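Local coordinates for argininosuccinate lyase (Chelativorans sp., PDB 6RXA), which is an EDDS lyase, a carbon-nitrogen lyase of the aspartase/fumarase superfamily, and probably also splits argininosuccinate into fumarate and arginine, at residues S44-A49 with N113-A118; H50-T55 with Q484-S489; P90-L95 with K105-R110; C196-A201 with A217-D222; R214-A217 with G223-V226. The protein carries 2 engineered substitutions. All blocks are in the same frame, centred on the assembly; numbering follows the deposited sequence.

Interaction 1. Residues S44-A49 with N113-A118; sequences SQIHRA and NDLANA. With FMT (formic acid), chain C.
Ile46 and Leu115 form the centre of a helix-helix packing in the largely helical aspartase/fumarase fold, where the axes of 44-49 and 113-118 approach to 10.4 Å with 124° between their directions. The two side chains cross obliquely, Ile46 CG2 lying 3.6 Å from Leu115 CD1. The other branch of Ile46 runs out extended (chi2 166°), which carries its CD1 to 3.8 Å from Ala118 CB; the small methyl of alanine leaves room for that longer arm. Leu115 CD2 turns instead to the edge of the His47 imidazole. His47 suits this border because its ND1 is hydrogen-bonded to Arg110 NH1 while a ring carbon faces the leucine.

Asn113, near the start of helix 112-147, belongs to the site that binds fumarate and succinate. Here it holds a formate, which also bonds to Thr158 of the second subunit and to Lys286 and Asn288 of the third. Replaced by a leucine, Asn113 would probably leave both formate O2 and the carbonyl of Ala202 without the amide donor they share. The bond to formate is nearly straight: Asn113 ND2 to O2 is 2.9 Å, with 172° at the hydrogen.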
# COMPACT_ATOMS: atom_id res chain seq x y z
N SER A 44 30.83 -13.62 0.50
CA SER A 44 32.09 -14.36 0.48
C SER A 44 32.82 -14.18 -0.85
O SER A 44 34.05 -14.10 -0.88
CB SER A 44 31.83 -15.85 0.76
OG SER A 44 31.59 -16.06 2.13
N GLN A 45 32.08 -14.13 -1.95
CA GLN A 45 32.69 -13.82 -3.24
C GLN A 45 33.25 -12.40 -3.25
O GLN A 45 34.34 -12.17 -3.79
CB GLN A 45 31.66 -14.00 -4.36
CG GLN A 45 31.31 -15.45 -4.61
CD GLN A 45 32.50 -16.28 -5.06
OE1 GLN A 45 33.01 -16.10 -6.17
NE2 GLN A 45 32.96 -17.18 -4.19
N ILE A 46 32.53 -11.46 -2.65
CA ILE A 46 33.02 -10.08 -2.57
C ILE A 46 34.33 -10.01 -1.81
O ILE A 46 35.25 -9.29 -2.21
CB ILE A 46 31.93 -9.16 -1.99
CG1 ILE A 46 30.77 -9.05 -2.98
CG2 ILE A 46 32.52 -7.82 -1.60
CD1 ILE A 46 29.51 -8.45 -2.36
N HIS A 47 34.44 -10.74 -0.70
CA HIS A 47 35.71 -10.72 0.04
C HIS A 47 36.86 -11.15 -0.86
O HIS A 47 37.94 -10.55 -0.84
CB HIS A 47 35.66 -11.66 1.24
CG HIS A 47 34.58 -11.35 2.22
ND1 HIS A 47 34.13 -10.07 2.46
CD2 HIS A 47 33.84 -12.16 3.02
CE1 HIS A 47 33.16 -10.10 3.35
NE2 HIS A 47 32.96 -11.36 3.71
N ARG A 48 36.65 -12.20 -1.65
CA ARG A 48 37.70 -12.68 -2.54
C ARG A 48 38.03 -11.64 -3.61
O ARG A 48 39.21 -11.37 -3.87
CB ARG A 48 37.26 -14.00 -3.17
CG ARG A 48 37.22 -15.15 -2.17
CD ARG A 48 36.70 -16.43 -2.80
NE ARG A 48 36.86 -17.56 -1.89
CZ ARG A 48 36.06 -17.81 -0.86
NH1 ARG A 48 35.04 -17.01 -0.58
NH2 ARG A 48 36.28 -18.86 -0.09
N ALA A 49 37.01 -11.06 -4.24
CA ALA A 49 37.26 -10.08 -5.29
C ALA A 49 37.95 -8.84 -4.73
O ALA A 49 38.87 -8.29 -5.36
CB ALA A 49 35.96 -9.69 -5.98
N ASN A 113 28.91 -1.03 4.56
CA ASN A 113 27.87 -0.36 3.79
C ASN A 113 27.95 -0.69 2.31
O ASN A 113 26.92 -1.00 1.69
CB ASN A 113 27.93 1.16 4.01
CG ASN A 113 27.67 1.55 5.45
OD1 ASN A 113 27.17 0.76 6.26
ND2 ASN A 113 28.02 2.78 5.80
N ASP A 114 29.14 -0.59 1.70
CA ASP A 114 29.26 -0.95 0.29
C ASP A 114 29.22 -2.46 0.08
O ASP A 114 28.64 -2.92 -0.91
CB ASP A 114 30.40 -0.22 -0.42
CG ASP A 114 31.78 -0.55 0.09
OD1 ASP A 114 31.95 -1.00 1.25
OD2 ASP A 114 32.74 -0.29 -0.69
N LEU A 115 29.76 -3.22 1.03
CA LEU A 115 29.64 -4.67 1.00
C LEU A 115 28.17 -5.09 0.97
O LEU A 115 27.76 -5.92 0.14
CB LEU A 115 30.32 -5.28 2.23
CG LEU A 115 30.04 -6.76 2.52
CD1 LEU A 115 30.66 -7.64 1.44
CD2 LEU A 115 30.56 -7.15 3.89
N ALA A 116 27.36 -4.54 1.87
CA ALA A 116 25.96 -4.91 1.96
C ALA A 116 25.22 -4.57 0.68
O ALA A 116 24.45 -5.39 0.16
CB ALA A 116 25.30 -4.23 3.16
N ASN A 117 25.43 -3.36 0.15
CA ASN A 117 24.72 -2.96 -1.06
C ASN A 117 25.11 -3.87 -2.22
O ASN A 117 24.24 -4.31 -2.99
CB ASN A 117 25.03 -1.49 -1.38
CG ASN A 117 24.02 -0.85 -2.34
OD1 ASN A 117 24.12 -0.98 -3.56
ND2 ASN A 117 23.08 -0.10 -1.77
N ALA A 118 26.40 -4.18 -2.34
CA ALA A 118 26.88 -5.03 -3.43
C ALA A 118 26.37 -6.46 -3.30
O ALA A 118 25.96 -7.08 -4.29
CB ALA A 118 28.41 -5.02 -3.49
C FMT C . 27.96 3.38 9.43
O1 FMT C . 28.22 4.02 10.46
O2 FMT C . 27.53 3.92 8.39

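Interaction 2. Residues H50-T55 with Q484-S489; sequences HVVMLT and QTLADS
Val52 and Leu486 meet across two helices whose flat side chains bond away from this contact. The His50 imidazole has Leu54 CG over one face, 3.8 Å above the ring plane and offset to the rim, while its NE2 bonds to the carbonyl of Ile108. On the other helix, Gln484 NE2 reaches Asp488 OD1 at 3.1 Å; the acceptor lies close to the amide plane, but the donor comes from above the carboxylate, 42° out of its plane. This bond spans one helical turn and ties two exposed polar groups together.

The contact itself is made by aliphatic carbon. Val52 CG1 stands anti to the backbone N (chi1 169°) and heads for Ser489, with 4.3 Å between it and Ser489 CB. Its second methyl, CG2, reaches Leu486 CD1 at 4.1 Å. A beta-branched valine fits here because two methyls leaving one carbon can address two partners on successive turns. Ser489 offers only its methylene: OG folds back to Thr485 O at 3.0 Å, on the face of that carbonyl opposite to the one used by Ser489 N.

Helix 35-56 is thus laid against the long C-terminal helix 451-500, with Leu218 of helix 212-218 also touching Val52. With no hydrogen bond or charge pair across, the association of these segments rests on shape and on the exclusion of water from apolar surface.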
# COMPACT_ATOMS: atom_id res chain seq x y z
N HIS A 50 37.51 -8.36 -3.57
CA HIS A 50 38.14 -7.19 -2.97
C HIS A 50 39.60 -7.47 -2.66
O HIS A 50 40.48 -6.65 -2.98
CB HIS A 50 37.37 -6.81 -1.70
CG HIS A 50 37.90 -5.57 -1.05
ND1 HIS A 50 37.69 -4.31 -1.57
CD2 HIS A 50 38.61 -5.41 0.08
CE1 HIS A 50 38.27 -3.42 -0.78
NE2 HIS A 50 38.84 -4.06 0.22
N VAL A 51 39.89 -8.63 -2.08
CA VAL A 51 41.26 -9.00 -1.73
C VAL A 51 42.13 -9.15 -2.97
O VAL A 51 43.28 -8.69 -2.99
CB VAL A 51 41.25 -10.28 -0.87
CG1 VAL A 51 42.62 -10.90 -0.80
CG2 VAL A 51 40.73 -9.96 0.53
N VAL A 52 41.62 -9.79 -4.03
CA VAL A 52 42.36 -9.89 -5.28
C VAL A 52 42.69 -8.50 -5.83
O VAL A 52 43.83 -8.22 -6.22
CB VAL A 52 41.58 -10.74 -6.30
CG1 VAL A 52 42.21 -10.64 -7.68
CG2 VAL A 52 41.53 -12.19 -5.84
N MET A 53 41.70 -7.60 -5.83
CA MET A 53 41.94 -6.24 -6.29
C MET A 53 42.99 -5.54 -5.43
O MET A 53 43.87 -4.86 -5.96
CB MET A 53 40.63 -5.45 -6.31
CG MET A 53 40.77 -4.00 -6.75
SD MET A 53 41.17 -2.89 -5.38
CE MET A 53 39.70 -3.04 -4.37
N LEU A 54 42.91 -5.69 -4.11
CA LEU A 54 43.92 -5.06 -3.26
C LEU A 54 45.30 -5.58 -3.58
O LEU A 54 46.29 -4.85 -3.46
CB LEU A 54 43.64 -5.31 -1.79
CG LEU A 54 42.40 -4.71 -1.16
CD1 LEU A 54 42.32 -5.09 0.31
CD2 LEU A 54 42.40 -3.20 -1.30
N THR A 55 45.39 -6.85 -4.00
CA THR A 55 46.67 -7.44 -4.36
C THR A 55 47.19 -6.83 -5.66
O THR A 55 48.36 -6.45 -5.76
CB THR A 55 46.53 -8.94 -4.51
OG1 THR A 55 45.86 -9.47 -3.36
CG2 THR A 55 47.92 -9.60 -4.59
N GLN A 484 34.41 -17.75 -12.78
CA GLN A 484 35.55 -18.63 -13.04
C GLN A 484 36.86 -17.85 -13.03
O GLN A 484 37.87 -18.34 -12.52
CB GLN A 484 35.36 -19.37 -14.36
CG GLN A 484 36.32 -20.55 -14.54
CD GLN A 484 36.15 -21.61 -13.46
OE1 GLN A 484 35.09 -22.21 -13.32
NE2 GLN A 484 37.20 -21.82 -12.67
N THR A 485 36.87 -16.64 -13.61
CA THR A 485 38.06 -15.80 -13.57
C THR A 485 38.48 -15.53 -12.12
O THR A 485 39.67 -15.62 -11.79
CB THR A 485 37.81 -14.48 -14.30
OG1 THR A 485 37.63 -14.71 -15.70
CG2 THR A 485 38.98 -13.52 -14.10
N LEU A 486 37.52 -15.20 -11.26
CA LEU A 486 37.82 -14.96 -9.86
C LEU A 486 38.37 -16.22 -9.19
O LEU A 486 39.37 -16.17 -8.47
CB LEU A 486 36.56 -14.48 -9.14
CG LEU A 486 36.69 -14.16 -7.65
CD1 LEU A 486 37.84 -13.19 -7.41
CD2 LEU A 486 35.37 -13.60 -7.13
N ALA A 487 37.72 -17.36 -9.43
CA ALA A 487 38.19 -18.60 -8.82
C ALA A 487 39.61 -18.93 -9.26
O ALA A 487 40.45 -19.31 -8.44
CB ALA A 487 37.21 -19.74 -9.16
N ASP A 488 39.91 -18.74 -10.55
CA ASP A 488 41.26 -18.96 -11.05
C ASP A 488 42.27 -18.03 -10.40
O ASP A 488 43.39 -18.44 -10.07
CB ASP A 488 41.31 -18.74 -12.57
CG ASP A 488 40.61 -19.82 -13.35
OD1 ASP A 488 40.16 -20.82 -12.74
OD2 ASP A 488 40.49 -19.66 -14.58
N SER A 489 41.89 -16.76 -10.23
CA SER A 489 42.79 -15.78 -9.63
C SER A 489 43.11 -16.15 -8.19
O SER A 489 44.26 -16.05 -7.75
CB SER A 489 42.16 -14.39 -9.68
OG SER A 489 42.05 -13.90 -11.00

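Interaction 3. Residues P90-L95 with K105-R110; sequences PYEAAL and KMHIGR
Glu92 and Met106 mark the closest backbone approach, their CA atoms 8.6 Å apart. Residues 90-95 are a regular helical turn, whereas 105-110 follow an irregular path that ends in a type II beta turn from His107 to Arg110, closed by Arg110 N to His107 O at 3.1 Å. Gly109 takes the third position of the turn with a positive phi of 74°, which glycine tolerates easily.

Because the backbones stand well apart, long side chains must fill the interval. Met106, its chain extended beyond CG, sends CE into a pocket of three residues on the helix. Leu95 comes tip to tip with it, CD2 to CE at 3.7 Å. Tyr91 presents its ring edge, CD1 lying 4.0 Å from Met106 CE, and the Glu92 methylene CG passes the methionine in the opposite direction. An unbranched, flexible thioether is long enough to bridge this gap and end in an apolar methyl.

In the superfamily fold this loop joins helix 88-99 to helix 112-147, running directly into Ser111, Arg112 and Asn113, which bind succinate. Glu92 OE1 forms a salt bridge with Arg383 of the second subunit, and OE2 is bonded to Tyr88 OH. His107 stacks on Tyr88 and bonds through NE2 to Ser281 of the third subunit, another succinate-binding residue.

The Glu92 carboxylate and the His107 ring have planes 60° apart, and OE2 lies 3.8 Å from His107 CB.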
# COMPACT_ATOMS: atom_id res chain seq x y z
N PRO A 90 31.09 -10.70 12.76
CA PRO A 90 31.34 -12.07 13.24
C PRO A 90 32.22 -12.89 12.31
O PRO A 90 33.08 -13.65 12.77
CB PRO A 90 29.92 -12.65 13.38
CG PRO A 90 29.07 -11.45 13.71
CD PRO A 90 29.66 -10.32 12.86
N TYR A 91 32.01 -12.75 11.00
CA TYR A 91 32.82 -13.48 10.03
C TYR A 91 34.27 -13.03 10.07
O TYR A 91 35.19 -13.86 10.07
CB TYR A 91 32.21 -13.26 8.64
CG TYR A 91 32.90 -13.99 7.53
CD1 TYR A 91 34.04 -13.47 6.94
CD2 TYR A 91 32.42 -15.20 7.07
CE1 TYR A 91 34.69 -14.15 5.92
CE2 TYR A 91 33.06 -15.89 6.05
CZ TYR A 91 34.20 -15.35 5.48
OH TYR A 91 34.85 -16.01 4.47
N GLU A 92 34.50 -11.72 10.10
CA GLU A 92 35.86 -11.21 10.17
C GLU A 92 36.56 -11.69 11.43
O GLU A 92 37.75 -12.01 11.41
CB GLU A 92 35.86 -9.68 10.10
CG GLU A 92 37.25 -9.11 9.81
CD GLU A 92 37.39 -7.64 10.15
OE1 GLU A 92 37.90 -7.33 11.25
OE2 GLU A 92 36.99 -6.78 9.33
N ALA A 93 35.82 -11.75 12.55
CA ALA A 93 36.43 -12.19 13.80
C ALA A 93 36.78 -13.67 13.75
O ALA A 93 37.83 -14.08 14.26
CB ALA A 93 35.50 -11.87 14.98
N ALA A 94 35.92 -14.49 13.14
CA ALA A 94 36.27 -15.88 12.92
C ALA A 94 37.49 -16.00 12.01
O ALA A 94 38.34 -16.87 12.22
CB ALA A 94 35.08 -16.63 12.32
N LEU A 95 37.59 -15.15 10.99
CA LEU A 95 38.78 -15.17 10.14
C LEU A 95 40.03 -14.83 10.95
O LEU A 95 41.06 -15.50 10.80
CB LEU A 95 38.60 -14.20 8.97
CG LEU A 95 39.69 -14.27 7.90
CD1 LEU A 95 39.67 -15.57 7.12
CD2 LEU A 95 39.53 -13.07 6.97
N LYS A 105 43.07 -6.92 7.48
CA LYS A 105 43.45 -6.17 6.29
C LYS A 105 42.48 -6.37 5.14
O LYS A 105 42.52 -5.60 4.18
CB LYS A 105 44.87 -6.56 5.85
CG LYS A 105 45.94 -6.07 6.81
CD LYS A 105 47.31 -6.07 6.16
CE LYS A 105 48.36 -5.47 7.08
NZ LYS A 105 49.66 -5.30 6.38
N MET A 106 41.62 -7.39 5.19
CA MET A 106 40.66 -7.54 4.10
C MET A 106 39.63 -6.41 4.09
O MET A 106 38.91 -6.26 3.11
CB MET A 106 39.96 -8.91 4.12
CG MET A 106 38.85 -9.10 5.16
SD MET A 106 37.67 -10.36 4.59
CE MET A 106 36.80 -10.68 6.12
N HIS A 107 39.55 -5.62 5.16
CA HIS A 107 38.59 -4.53 5.22
C HIS A 107 39.19 -3.20 4.78
O HIS A 107 38.49 -2.18 4.80
CB HIS A 107 38.01 -4.39 6.62
CG HIS A 107 36.58 -3.93 6.65
ND1 HIS A 107 35.60 -4.50 5.88
CD2 HIS A 107 35.98 -2.95 7.37
CE1 HIS A 107 34.45 -3.89 6.11
NE2 HIS A 107 34.65 -2.96 7.02
N ILE A 108 40.47 -3.18 4.40
CA ILE A 108 41.08 -1.93 3.94
C ILE A 108 40.29 -1.35 2.78
O ILE A 108 40.01 -2.04 1.78
CB ILE A 108 42.55 -2.16 3.58
CG1 ILE A 108 43.38 -2.37 4.85
CG2 ILE A 108 43.08 -0.98 2.78
CD1 ILE A 108 44.81 -2.88 4.58
N GLY A 109 39.93 -0.08 2.89
CA GLY A 109 39.23 0.61 1.82
C GLY A 109 37.77 0.23 1.63
O GLY A 109 37.19 0.57 0.60
N ARG A 110 37.15 -0.42 2.61
CA ARG A 110 35.82 -0.99 2.46
C ARG A 110 35.02 -0.75 3.73
O ARG A 110 35.56 -0.37 4.77
CB ARG A 110 35.94 -2.50 2.18
CG ARG A 110 34.68 -3.21 1.79
CD ARG A 110 34.98 -4.66 1.45
NE ARG A 110 35.46 -5.43 2.59
CZ ARG A 110 35.49 -6.76 2.60
NH1 ARG A 110 35.06 -7.42 1.54
NH2 ARG A 110 35.91 -7.43 3.66

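Interaction 4. Residues C196-A201 with A217-D222; sequences CPLGAA and ALLGFD
Cys196 lies against the Phe221 ring in two ways at once. Its CB makes a CH-pi contact over one face, 3.8 Å from the ring centroid and 27° off the normal. The sulfur, set anti to the backbone N (chi1 -172°), adds an oblique sulfur-aromatic contact, SG being 4.2 Å from the same centroid. A cysteine suits the spot, being small enough to lie close while bringing a polarisable atom to the pi cloud.

Apolar packing supplies the second kind of contact: Leu198 and Leu219 cross at about a right angle, their CD1 atoms 3.5 Å apart, tighter than usual for two methyl carbons.

Hydrogen bonds shape each segment without crossing between them. Leu198 N points to Cys196 SG at 3.6 Å, and Ala200 N to Pro197 O closes a type II turn in which Gly199 has backbone angles that call for glycine. Across the way, Gly220, with positive phi, is the C-prime residue of a Schellman motif that ends helix 212-218, Phe221 N returning to Ser216 O.

Were Phe221 an alanine, Cys196 would probably lose the ring face it rests on, and Arg125 its cation-pi partner.

The leucine pair is wedged between helices: Leu198 touches Ala118 of helix 112-147, Leu219 touches Ala49, and both lean on Ile46 of helix 35-56.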
# COMPACT_ATOMS: atom_id res chain seq x y z
N CYS A 196 28.08 -1.98 -9.90
CA CYS A 196 28.84 -2.29 -8.70
C CYS A 196 29.05 -1.06 -7.83
O CYS A 196 29.65 -0.08 -8.31
CB CYS A 196 30.19 -2.87 -9.08
SG CYS A 196 31.07 -3.50 -7.65
N PRO A 197 28.63 -1.07 -6.57
CA PRO A 197 28.88 0.08 -5.67
C PRO A 197 30.16 -0.04 -4.85
O PRO A 197 30.47 0.87 -4.08
CB PRO A 197 27.66 0.04 -4.74
CG PRO A 197 27.41 -1.44 -4.58
CD PRO A 197 27.73 -2.06 -5.94
N LEU A 198 30.90 -1.13 -4.98
CA LEU A 198 32.11 -1.30 -4.19
C LEU A 198 33.13 -0.22 -4.52
O LEU A 198 33.32 0.16 -5.68
CB LEU A 198 32.70 -2.69 -4.44
CG LEU A 198 31.83 -3.76 -3.79
CD1 LEU A 198 32.17 -5.12 -4.36
CD2 LEU A 198 31.97 -3.76 -2.27
N GLY A 199 33.80 0.28 -3.48
CA GLY A 199 34.67 1.43 -3.58
C GLY A 199 34.06 2.67 -2.97
O GLY A 199 34.79 3.63 -2.69
N ALA A 200 32.75 2.67 -2.76
CA ALA A 200 32.12 3.74 -2.00
C ALA A 200 32.50 3.70 -0.53
O ALA A 200 32.39 4.71 0.17
CB ALA A 200 30.60 3.63 -2.13
N ALA A 201 32.95 2.54 -0.04
CA ALA A 201 33.32 2.36 1.36
C ALA A 201 32.14 2.80 2.23
O ALA A 201 31.02 2.32 2.02
CB ALA A 201 34.66 3.01 1.66
N ALA A 217 34.52 -5.97 -12.34
CA ALA A 217 34.66 -7.01 -13.36
C ALA A 217 34.77 -8.39 -12.74
O ALA A 217 34.19 -9.36 -13.25
CB ALA A 217 35.90 -6.69 -14.21
N LEU A 218 35.54 -8.52 -11.66
CA LEU A 218 35.70 -9.81 -11.01
C LEU A 218 34.38 -10.37 -10.50
O LEU A 218 34.24 -11.60 -10.37
CB LEU A 218 36.70 -9.67 -9.86
CG LEU A 218 38.17 -9.57 -10.27
CD1 LEU A 218 39.01 -9.12 -9.08
CD2 LEU A 218 38.65 -10.91 -10.81
N LEU A 219 33.42 -9.50 -10.19
CA LEU A 219 32.12 -9.89 -9.65
C LEU A 219 31.03 -9.87 -10.70
O LEU A 219 29.85 -9.99 -10.36
CB LEU A 219 31.75 -8.99 -8.47
CG LEU A 219 32.68 -9.13 -7.26
CD1 LEU A 219 32.47 -7.98 -6.31
CD2 LEU A 219 32.46 -10.46 -6.54
N GLY A 220 31.38 -9.73 -11.98
CA GLY A 220 30.40 -9.83 -13.04
C GLY A 220 29.53 -8.62 -13.29
O GLY A 220 28.59 -8.71 -14.09
N PHE A 221 29.79 -7.49 -12.64
CA PHE A 221 28.98 -6.30 -12.88
C PHE A 221 29.33 -5.69 -14.23
O PHE A 221 30.45 -5.84 -14.73
CB PHE A 221 29.21 -5.29 -11.77
CG PHE A 221 28.61 -5.66 -10.44
CD1 PHE A 221 27.28 -5.43 -10.18
CD2 PHE A 221 29.39 -6.21 -9.44
CE1 PHE A 221 26.72 -5.76 -8.96
CE2 PHE A 221 28.85 -6.52 -8.21
CZ PHE A 221 27.51 -6.29 -7.96
N ASP A 222 28.37 -4.97 -14.81
CA ASP A 222 28.53 -4.38 -16.14
C ASP A 222 28.93 -2.91 -16.10
O ASP A 222 29.17 -2.32 -17.16
CB ASP A 222 27.24 -4.55 -16.95
CG ASP A 222 26.99 -5.98 -17.36
OD1 ASP A 222 27.97 -6.73 -17.54
OD2 ASP A 222 25.80 -6.37 -17.49

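Interaction 5. Residues R214-A217 with G223-V226; sequences RTSA and GLVV
Ser216 meets Gly223 and Leu224 where the chain, having left helix 212-218 through a Schellman motif, doubles back past the helix. Its CB packs on Leu224 CD2 at 3.7 Å. One bond further, OG stands anti to the backbone N (chi1 179°), and this places it beside the carbonyl of Gly223. There it gives a weak hydrogen bond to Gly223 O, OG to O measuring 3.4 Å, while Leu224 CD2 lies 3.8 Å from the same hydroxyl oxygen.

Serine suits this place: it is small enough to let the loop come near the helix, and its hydroxyl can add a weak bond to a carbonyl that Cys196 N already engages. Gly223 is almost fully stretched, with phi and psi both near 180°; a side chain on it would point away from the helix, so the nearness of Ser216 does not itself demand glycine. Leu224 sets its CG beside the backbone N, and the branch ending in CD2 closes over the serine.

Arg212, earlier in the same helix, bonds through its guanidinium to the carbonyls of Val225 and Val226, pinning the far end of the loop. The second subunit continues the packing, with Lys446 against Leu224 and Glu177 accepting from Val226 N. Gly223 N, by contrast, is buried here and has no hydrogen-bond partner anywhere in the model.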
# COMPACT_ATOMS: atom_id res chain seq x y z
N ARG A 214 38.16 -3.07 -11.49
CA ARG A 214 38.60 -4.46 -11.38
C ARG A 214 37.67 -5.25 -10.46
O ARG A 214 37.27 -6.38 -10.79
CB ARG A 214 40.04 -4.51 -10.85
CG ARG A 214 40.53 -5.92 -10.44
CD ARG A 214 40.73 -6.89 -11.61
NE ARG A 214 41.42 -6.24 -12.72
CZ ARG A 214 40.98 -6.21 -13.97
NH1 ARG A 214 41.68 -5.57 -14.89
NH2 ARG A 214 39.85 -6.82 -14.31
N THR A 215 37.35 -4.70 -9.29
CA THR A 215 36.46 -5.42 -8.38
C THR A 215 35.13 -5.70 -9.07
O THR A 215 34.58 -6.80 -8.96
CB THR A 215 36.24 -4.59 -7.12
OG1 THR A 215 37.48 -3.96 -6.74
CG2 THR A 215 35.76 -5.47 -5.99
N SER A 216 34.63 -4.69 -9.79
CA SER A 216 33.37 -4.82 -10.52
C SER A 216 33.44 -5.94 -11.55
O SER A 216 32.56 -6.79 -11.61
CB SER A 216 33.08 -3.47 -11.19
OG SER A 216 31.89 -3.51 -11.95
N ALA A 217 34.52 -5.97 -12.34
CA ALA A 217 34.66 -7.01 -13.36
C ALA A 217 34.77 -8.39 -12.74
O ALA A 217 34.19 -9.36 -13.25
CB ALA A 217 35.90 -6.69 -14.21
N GLY A 223 29.04 -2.32 -14.92
CA GLY A 223 29.40 -0.92 -14.77
C GLY A 223 29.39 -0.62 -13.29
O GLY A 223 29.16 -1.50 -12.47
N LEU A 224 29.67 0.65 -12.97
CA LEU A 224 29.74 1.10 -11.59
C LEU A 224 28.50 1.91 -11.21
O LEU A 224 27.88 2.56 -12.05
CB LEU A 224 30.94 2.02 -11.37
CG LEU A 224 32.31 1.40 -11.64
CD1 LEU A 224 33.39 2.41 -11.35
CD2 LEU A 224 32.51 0.12 -10.84
N VAL A 225 28.13 1.84 -9.93
CA VAL A 225 27.39 2.94 -9.30
C VAL A 225 28.48 3.95 -8.97
O VAL A 225 29.36 3.68 -8.13
CB VAL A 225 26.65 2.50 -8.04
CG1 VAL A 225 25.92 3.70 -7.43
CG2 VAL A 225 25.69 1.34 -8.29
N VAL A 226 28.49 5.09 -9.65
CA VAL A 226 29.68 5.93 -9.63
C VAL A 226 29.80 6.69 -8.32
O VAL A 226 30.73 6.45 -7.54
CB VAL A 226 29.74 6.86 -10.86
CG1 VAL A 226 30.96 7.78 -10.79
CG2 VAL A 226 29.75 6.02 -12.14

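How the interactions relate
Helix 35-56 joins interactions 1 and 2, whose centres are 13 Å apart, and Leu486 of interaction 2 also packs on Ala49. Interaction 3 is tied to this helix by Arg110 to His47 and by His50 NE2 to Ile108 O, the latter 2.8 Å. Interactions 4 and 5 nearly coincide, with centres 4 Å apart: Cys196 N meets Gly223 O at 2.8 Å, and Cys196 O meets Val225 N at 2.9 Å. Asp114 connects interaction 1 to interaction 4 through Gly199 N. Interaction 1 includes the formate-binding Asn113, and His107 of interaction 3 lies about 5 Å, side chain to side chain, from Arg112; interactions 2 and 5 lie away from the substrate site.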